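Local coordinates for protein ftsY (Mycoplasma mycoides, PDB 1ZU4) that serves as the SRP receptor FtsY, here its NG domain, pairing a helical bundle with a GTPase domain of the P-loop NTPase class, at residues G201-L213 with Q246-G258. Sequence-based numbering, arbitrary orientation.
Sequences GRLQNKTNLMAEL and QAEEFSKVADVSG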
ATOM      1  N   GLY A 201      -9.722   1.727 -13.799  1.00 30.58           N
ATOM      2  CA  GLY A 201      -8.902   0.602 -14.206  1.00 32.62           C
ATOM      3  C   GLY A 201      -9.631  -0.698 -14.433  1.00 33.84           C
ATOM      4  O   GLY A 201     -10.325  -1.196 -13.546  1.00 33.68           O
ATOM      5  N   ARG A 202      -9.448  -1.248 -15.633  1.00 35.31           N
ATOM      6  CA  ARG A 202      -9.865  -2.615 -15.974  1.00 36.47           C
ATOM      7  C   ARG A 202      -8.819  -3.190 -16.919  1.00 36.25           C
ATOM      8  O   ARG A 202      -8.517  -2.564 -17.925  1.00 36.22           O
ATOM      9  CB  ARG A 202     -11.168  -2.604 -16.761  1.00 37.13           C
ATOM     10  CG  ARG A 202     -12.429  -2.221 -16.061  1.00 39.66           C
ATOM     11  CD  ARG A 202     -13.513  -2.555 -17.044  1.00 44.80           C
ATOM     12  NE  ARG A 202     -14.813  -1.986 -16.711  1.00 49.99           N
ATOM     13  CZ  ARG A 202     -15.854  -1.995 -17.544  1.00 52.12           C
ATOM     14  NH1 ARG A 202     -15.752  -2.523 -18.771  1.00 52.53           N
ATOM     15  NH2 ARG A 202     -17.003  -1.467 -17.148  1.00 53.17           N
ATOM     16  N   LEU A 203      -8.269  -4.365 -16.632  1.00 36.41           N
ATOM     17  CA  LEU A 203      -7.368  -5.029 -17.601  1.00 36.76           C
ATOM     18  C   LEU A 203      -7.963  -5.099 -19.023  1.00 36.72           C
ATOM     19  O   LEU A 203      -7.246  -4.898 -20.003  1.00 37.78           O
ATOM     20  CB  LEU A 203      -6.992  -6.433 -17.130  1.00 36.88           C
ATOM     21  CG  LEU A 203      -6.270  -6.625 -15.783  1.00 37.01           C
ATOM     22  CD1 LEU A 203      -4.848  -6.006 -15.748  1.00 37.02           C
ATOM     23  CD2 LEU A 203      -7.098  -6.115 -14.649  1.00 36.15           C
ATOM     24  N   GLN A 204      -9.270  -5.335 -19.116  1.00 36.32           N
ATOM     25  CA  GLN A 204     -10.018  -5.423 -20.384  1.00 35.71           C
ATOM     26  C   GLN A 204      -9.773  -4.240 -21.320  1.00 34.45           C
ATOM     27  O   GLN A 204      -9.619  -4.424 -22.543  1.00 33.55           O
ATOM     28  CB  GLN A 204     -11.528  -5.477 -20.094  1.00 36.07           C
ATOM     29  CG  GLN A 204     -12.416  -5.460 -21.365  1.00 38.95           C
ATOM     30  CD  GLN A 204     -13.761  -4.744 -21.171  1.00 41.97           C
ATOM     31  OE1 GLN A 204     -13.802  -3.567 -20.781  1.00 43.28           O
ATOM     32  NE2 GLN A 204     -14.861  -5.446 -21.465  1.00 41.49           N
ATOM     33  N   ASN A 205      -9.794  -3.036 -20.737  1.00 32.58           N
ATOM     34  CA  ASN A 205      -9.626  -1.792 -21.482  1.00 31.62           C
ATOM     35  C   ASN A 205      -8.151  -1.343 -21.517  1.00 29.18           C
ATOM     36  O   ASN A 205      -7.884  -0.141 -21.612  1.00 28.41           O
ATOM     37  CB  ASN A 205     -10.453  -0.642 -20.853  1.00 32.00           C
ATOM     38  CG  ASN A 205     -11.974  -0.780 -21.049  1.00 36.84           C
ATOM     39  OD1 ASN A 205     -12.477  -1.222 -22.102  1.00 40.61           O
ATOM     40  ND2 ASN A 205     -12.717  -0.348 -20.031  1.00 37.95           N
ATOM     41  N   LYS A 206      -7.211  -2.286 -21.426  1.00 27.79           N
ATOM     42  CA  LYS A 206      -5.761  -1.979 -21.430  1.00 26.72           C
ATOM     43  C   LYS A 206      -5.285  -0.880 -22.369  1.00 26.35           C
ATOM     44  O   LYS A 206      -4.539  -0.005 -21.947  1.00 25.73           O
ATOM     45  CB  LYS A 206      -4.924  -3.223 -21.693  1.00 27.49           C
ATOM     46  CG  LYS A 206      -3.406  -3.013 -21.501  1.00 27.57           C
ATOM     47  CD  LYS A 206      -2.667  -4.288 -21.846  1.00 28.56           C
ATOM     48  CE  LYS A 206      -1.190  -4.118 -21.671  1.00 30.15           C
ATOM     49  NZ  LYS A 206      -0.451  -5.427 -21.791  1.00 34.26           N
ATOM     50  N   THR A 207      -5.679  -0.943 -23.639  1.00 24.98           N
ATOM     51  CA  THR A 207      -5.119  -0.026 -24.627  1.00 24.66           C
ATOM     52  C   THR A 207      -5.615   1.359 -24.336  1.00 24.75           C
ATOM     53  O   THR A 207      -4.836   2.312 -24.392  1.00 25.71           O
ATOM     54  CB  THR A 207      -5.484  -0.432 -26.124  1.00 26.01           C
ATOM     55  OG1 THR A 207      -6.918  -0.546 -26.267  1.00 23.74           O
ATOM     56  CG2 THR A 207      -4.841  -1.760 -26.515  1.00 24.15           C
ATOM     57  N   ASN A 208      -6.911   1.496 -24.019  1.00 24.18           N
ATOM     58  CA  ASN A 208      -7.415   2.828 -23.724  1.00 24.47           C
ATOM     59  C   ASN A 208      -6.900   3.339 -22.402  1.00 23.46           C
ATOM     60  O   ASN A 208      -6.736   4.552 -22.215  1.00 23.20           O
ATOM     61  CB  ASN A 208      -8.931   2.905 -23.687  1.00 25.28           C
ATOM     62  CG  ASN A 208      -9.417   4.332 -23.472  1.00 28.91           C
ATOM     63  OD1 ASN A 208     -10.116   4.635 -22.491  1.00 31.49           O
ATOM     64  ND2 ASN A 208      -9.002   5.230 -24.367  1.00 29.73           N
ATOM     65  N   LEU A 209      -6.737   2.424 -21.458  1.00 23.30           N
ATOM     66  CA  LEU A 209      -6.271   2.800 -20.140  1.00 23.35           C
ATOM     67  C   LEU A 209      -4.855   3.338 -20.301  1.00 22.16           C
ATOM     68  O   LEU A 209      -4.570   4.429 -19.864  1.00 22.64           O
ATOM     69  CB  LEU A 209      -6.299   1.603 -19.200  1.00 23.23           C
ATOM     70  CG  LEU A 209      -5.854   1.900 -17.767  1.00 26.17           C
ATOM     71  CD1 LEU A 209      -6.781   2.965 -17.205  1.00 28.20           C
ATOM     72  CD2 LEU A 209      -5.879   0.639 -16.902  1.00 27.93           C
ATOM     73  N   MET A 210      -3.981   2.583 -20.944  1.00 21.66           N
ATOM     74  CA  MET A 210      -2.626   3.115 -21.252  1.00 21.55           C
ATOM     75  C   MET A 210      -2.609   4.447 -22.026  1.00 21.57           C
ATOM     76  O   MET A 210      -1.826   5.364 -21.666  1.00 22.08           O
ATOM     77  CB  MET A 210      -1.797   2.078 -21.962  1.00 21.07           C
ATOM     78  CG  MET A 210      -1.608   0.908 -21.074  1.00 20.98           C
ATOM     79  SD  MET A 210      -0.657  -0.435 -21.778  1.00 25.07           S
ATOM     80  CE  MET A 210       1.029   0.117 -21.562  1.00 26.41           C
ATOM     81  N   ALA A 211      -3.467   4.556 -23.056  1.00 20.83           N
ATOM     82  CA  ALA A 211      -3.576   5.789 -23.851  1.00 21.22           C
ATOM     83  C   ALA A 211      -3.972   6.979 -23.005  1.00 21.23           C
ATOM     84  O   ALA A 211      -3.442   8.071 -23.186  1.00 22.27           O
ATOM     85  CB  ALA A 211      -4.572   5.633 -25.063  1.00 21.00           C
ATOM     86  N   GLU A 212      -4.937   6.766 -22.113  1.00 21.48           N
ATOM     87  CA  GLU A 212      -5.433   7.815 -21.254  1.00 21.31           C
ATOM     88  C   GLU A 212      -4.318   8.231 -20.296  1.00 20.53           C
ATOM     89  O   GLU A 212      -4.100   9.443 -20.075  1.00 20.25           O
ATOM     90  CB  GLU A 212      -6.692   7.335 -20.490  1.00 22.23           C
ATOM     91  CG  GLU A 212      -8.008   7.374 -21.322  1.00 23.12           C
ATOM     92  CD  GLU A 212      -8.327   8.786 -21.872  1.00 24.09           C
ATOM     93  OE1 GLU A 212      -8.017   9.795 -21.218  1.00 29.36           O
ATOM     94  OE2 GLU A 212      -8.892   8.908 -22.968  1.00 32.70           O
ATOM     95  N   LEU A 213      -3.614   7.243 -19.732  1.00 19.66           N
ATOM     96  CA  LEU A 213      -2.507   7.564 -18.811  1.00 19.18           C
ATOM     97  C   LEU A 213      -1.449   8.366 -19.537  1.00 19.26           C
ATOM     98  O   LEU A 213      -0.839   9.254 -18.963  1.00 18.19           O
ATOM     99  CB  LEU A 213      -1.876   6.290 -18.246  1.00 19.83           C
ATOM    100  CG  LEU A 213      -2.719   5.458 -17.237  1.00 21.15           C
ATOM    101  CD1 LEU A 213      -1.979   4.236 -16.801  1.00 22.59           C
ATOM    102  CD2 LEU A 213      -3.056   6.317 -16.020  1.00 22.67           C
ATOM    103  N   GLN A 246      -3.115 -10.275  -8.677  1.00 19.41           N
ATOM    104  CA  GLN A 246      -3.833  -9.306  -9.481  1.00 19.35           C
ATOM    105  C   GLN A 246      -3.076  -7.979  -9.561  1.00 18.90           C
ATOM    106  O   GLN A 246      -3.054  -7.366 -10.636  1.00 17.00           O
ATOM    107  CB  GLN A 246      -5.231  -9.068  -8.899  1.00 20.10           C
ATOM    108  CG  GLN A 246      -6.142 -10.254  -9.080  1.00 22.60           C
ATOM    109  CD  GLN A 246      -7.000 -10.099 -10.305  1.00 27.10           C
ATOM    110  OE1 GLN A 246      -7.595  -9.037 -10.499  1.00 28.39           O
ATOM    111  NE2 GLN A 246      -7.090 -11.158 -11.139  1.00 24.29           N
ATOM    112  N   ALA A 247      -2.470  -7.547  -8.443  1.00 17.54           N
ATOM    113  CA  ALA A 247      -1.693  -6.308  -8.428  1.00 17.59           C
ATOM    114  C   ALA A 247      -0.478  -6.449  -9.352  1.00 17.72           C
ATOM    115  O   ALA A 247      -0.182  -5.537 -10.083  1.00 16.39           O
ATOM    116  CB  ALA A 247      -1.255  -5.942  -7.027  1.00 17.12           C
ATOM    117  N   GLU A 248       0.179  -7.619  -9.369  1.00 19.13           N
ATOM    118  CA  GLU A 248       1.242  -7.847 -10.354  1.00 19.36           C
ATOM    119  C   GLU A 248       0.759  -7.696 -11.816  1.00 19.56           C
ATOM    120  O   GLU A 248       1.466  -7.165 -12.667  1.00 18.15           O
ATOM    121  CB  GLU A 248       1.935  -9.209 -10.142  1.00 19.42           C
ATOM    122  CG  GLU A 248       3.081  -9.502 -11.184  1.00 19.28           C
ATOM    123  CD  GLU A 248       4.322  -8.578 -11.067  1.00 19.41           C
ATOM    124  OE1 GLU A 248       4.302  -7.576 -10.335  1.00 14.79           O
ATOM    125  OE2 GLU A 248       5.339  -8.851 -11.780  1.00 23.16           O
ATOM    126  N   GLU A 249      -0.441  -8.183 -12.114  1.00 19.97           N
ATOM    127  CA  GLU A 249      -0.902  -8.122 -13.494  1.00 19.99           C
ATOM    128  C   GLU A 249      -1.119  -6.662 -13.850  1.00 20.30           C
ATOM    129  O   GLU A 249      -0.886  -6.249 -14.974  1.00 18.74           O
ATOM    130  CB  GLU A 249      -2.170  -8.958 -13.701  1.00 20.51           C
ATOM    131  CG  GLU A 249      -2.004 -10.483 -13.351  1.00 20.69           C
ATOM    132  CD  GLU A 249      -3.312 -11.278 -13.501  1.00 23.91           C
ATOM    133  OE1 GLU A 249      -4.095 -11.001 -14.447  1.00 27.47           O
ATOM    134  OE2 GLU A 249      -3.535 -12.200 -12.696  1.00 21.91           O
ATOM    135  N   PHE A 250      -1.569  -5.863 -12.885  1.00 20.79           N
ATOM    136  CA  PHE A 250      -1.851  -4.463 -13.179  1.00 21.56           C
ATOM    137  C   PHE A 250      -0.546  -3.700 -13.384  1.00 21.93           C
ATOM    138  O   PHE A 250      -0.502  -2.746 -14.125  1.00 20.50           O
ATOM    139  CB  PHE A 250      -2.664  -3.801 -12.058  1.00 21.84           C
ATOM    140  CG  PHE A 250      -3.366  -2.557 -12.508  1.00 21.56           C
ATOM    141  CD1 PHE A 250      -4.669  -2.622 -13.009  1.00 22.65           C
ATOM    142  CD2 PHE A 250      -2.705  -1.342 -12.506  1.00 22.59           C
ATOM    143  CE1 PHE A 250      -5.307  -1.487 -13.479  1.00 26.46           C
ATOM    144  CE2 PHE A 250      -3.336  -0.202 -12.991  1.00 25.05           C
ATOM    145  CZ  PHE A 250      -4.636  -0.263 -13.461  1.00 22.36           C
ATOM    146  N   SER A 251       0.509  -4.111 -12.681  1.00 22.22           N
ATOM    147  CA  SER A 251       1.804  -3.466 -12.836  1.00 24.59           C
ATOM    148  C   SER A 251       2.335  -3.452 -14.277  1.00 25.29           C
ATOM    149  O   SER A 251       3.345  -2.806 -14.515  1.00 26.57           O
ATOM    150  CB  SER A 251       2.851  -4.031 -11.851  1.00 24.26           C
ATOM    151  OG  SER A 251       3.400  -5.250 -12.292  1.00 24.99           O
ATOM    152  N   LYS A 252       1.663  -4.119 -15.232  1.00 25.92           N
ATOM    153  CA  LYS A 252       2.114  -4.115 -16.657  1.00 25.82           C
ATOM    154  C   LYS A 252       1.423  -3.016 -17.492  1.00 26.19           C
ATOM    155  O   LYS A 252       1.778  -2.733 -18.647  1.00 26.05           O
ATOM    156  CB  LYS A 252       1.862  -5.473 -17.341  1.00 26.71           C
ATOM    157  CG  LYS A 252       2.295  -6.719 -16.588  1.00 27.34           C
ATOM    158  CD  LYS A 252       3.711  -6.596 -16.066  1.00 32.51           C
ATOM    159  CE  LYS A 252       4.187  -7.889 -15.430  1.00 33.11           C
ATOM    160  NZ  LYS A 252       5.488  -8.367 -16.006  1.00 34.78           N
ATOM    161  N   VAL A 253       0.423  -2.405 -16.890  1.00 25.42           N
ATOM    162  CA  VAL A 253      -0.450  -1.470 -17.564  1.00 25.54           C
ATOM    163  C   VAL A 253       0.034  -0.060 -17.201  1.00 25.49           C
ATOM    164  O   VAL A 253      -0.173   0.893 -17.941  1.00 23.93           O
ATOM    165  CB  VAL A 253      -1.927  -1.717 -17.088  1.00 26.05           C
ATOM    166  CG1 VAL A 253      -2.829  -0.611 -17.491  1.00 24.71           C
ATOM    167  CG2 VAL A 253      -2.454  -3.071 -17.592  1.00 27.10           C
ATOM    168  N   ALA A 254       0.682   0.050 -16.036  1.00 25.17           N
ATOM    169  CA  ALA A 254       1.057   1.341 -15.491  1.00 24.44           C
ATOM    170  C   ALA A 254       2.412   1.177 -14.879  1.00 23.87           C
ATOM    171  O   ALA A 254       2.765   0.088 -14.394  1.00 23.82           O
ATOM    172  CB  ALA A 254       0.021   1.804 -14.449  1.00 25.03           C
ATOM    173  N   ASP A 255       3.189   2.243 -14.935  1.00 22.83           N
ATOM    174  CA  ASP A 255       4.502   2.242 -14.329  1.00 22.23           C
ATOM    175  C   ASP A 255       4.363   2.695 -12.873  1.00 20.30           C
ATOM    176  O   ASP A 255       4.444   3.881 -12.553  1.00 19.28           O
ATOM    177  CB  ASP A 255       5.492   3.086 -15.141  1.00 23.45           C
ATOM    178  CG  ASP A 255       5.794   2.463 -16.536  1.00 27.42           C
ATOM    179  OD1 ASP A 255       6.233   1.297 -16.629  1.00 30.42           O
ATOM    180  OD2 ASP A 255       5.611   3.167 -17.554  1.00 35.43           O
ATOM    181  N   VAL A 256       4.155   1.699 -12.016  1.00 17.32           N
ATOM    182  CA  VAL A 256       3.732   1.867 -10.631  1.00 15.14           C
ATOM    183  C   VAL A 256       4.991   2.173  -9.847  1.00 15.41           C
ATOM    184  O   VAL A 256       6.007   1.501 -10.061  1.00 13.43           O
ATOM    185  CB  VAL A 256       3.072   0.544 -10.100  1.00 15.48           C
ATOM    186  CG1 VAL A 256       2.820   0.593  -8.551  1.00 16.15           C
ATOM    187  CG2 VAL A 256       1.747   0.190 -10.890  1.00 13.60           C
ATOM    188  N   SER A 257       4.959   3.193  -8.988  1.00 13.80           N
ATOM    189  CA  SER A 257       6.168   3.584  -8.193  1.00 13.76           C
ATOM    190  C   SER A 257       6.027   3.133  -6.761  1.00 14.74           C
ATOM    191  O   SER A 257       7.024   3.082  -6.050  1.00 15.88           O
ATOM    192  CB  SER A 257       6.395   5.128  -8.186  1.00 13.59           C
ATOM    193  OG  SER A 257       5.252   5.784  -7.600  1.00 11.89           O
ATOM    194  N   GLY A 258       4.804   2.768  -6.334  1.00 12.72           N
ATOM    195  CA  GLY A 258       4.589   2.338  -4.987  1.00 13.01           C
ATOM    196  C   GLY A 258       3.193   1.778  -4.763  1.00 12.14           C
ATOM    197  O   GLY A 258       2.322   1.839  -5.632  1.00 13.22           O
TER
HETATM  198  O   HOH W   1       2.218  -3.313 -21.089  1.00 46.37           O
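Leu203 and Phe250 approach to 7.1 Å between their CA atoms and Met210 and Val253 to 6.3 Å, where the 3-10 segment 203-204 and first turns of helix 206-221 lie against the last part of helix 241-250 and the residues beyond. Both belong to the P-loop NTPase fold of the GTPase domain, whose strand 258-262 these residues lead into. Val253, short and branched, is the centre: its CG1, anti to the backbone N (chi1 167°), meets Leu209 CD2 at 3.3 Å, tighter than usual, while its CG2 reaches Lys206 CG. Leu209 crosses Phe250 at about a right angle, CD2 lying 3.8 Å from CZ. The flat ring of Phe250 also receives Leu203 CD1 obliquely and Gly201 CA at its edge; glycine suits this place, because a CB would point at the ring. Phe250 rests on Leu233 as well, joining the contact to the central sheet. Farther along, Leu213 CD1 packs on the methyl CB of Ala254 at 3.9 Å. On the outer side, Met210 lays CG 3.4 Å from Val253 O, and its bend at chi3 (81°) brings CE near Lys252 O. Beside it the extended chain of Lys206 carries NZ to a water, a weak bond of 3.5 Å, and that water donates to Lys252 O.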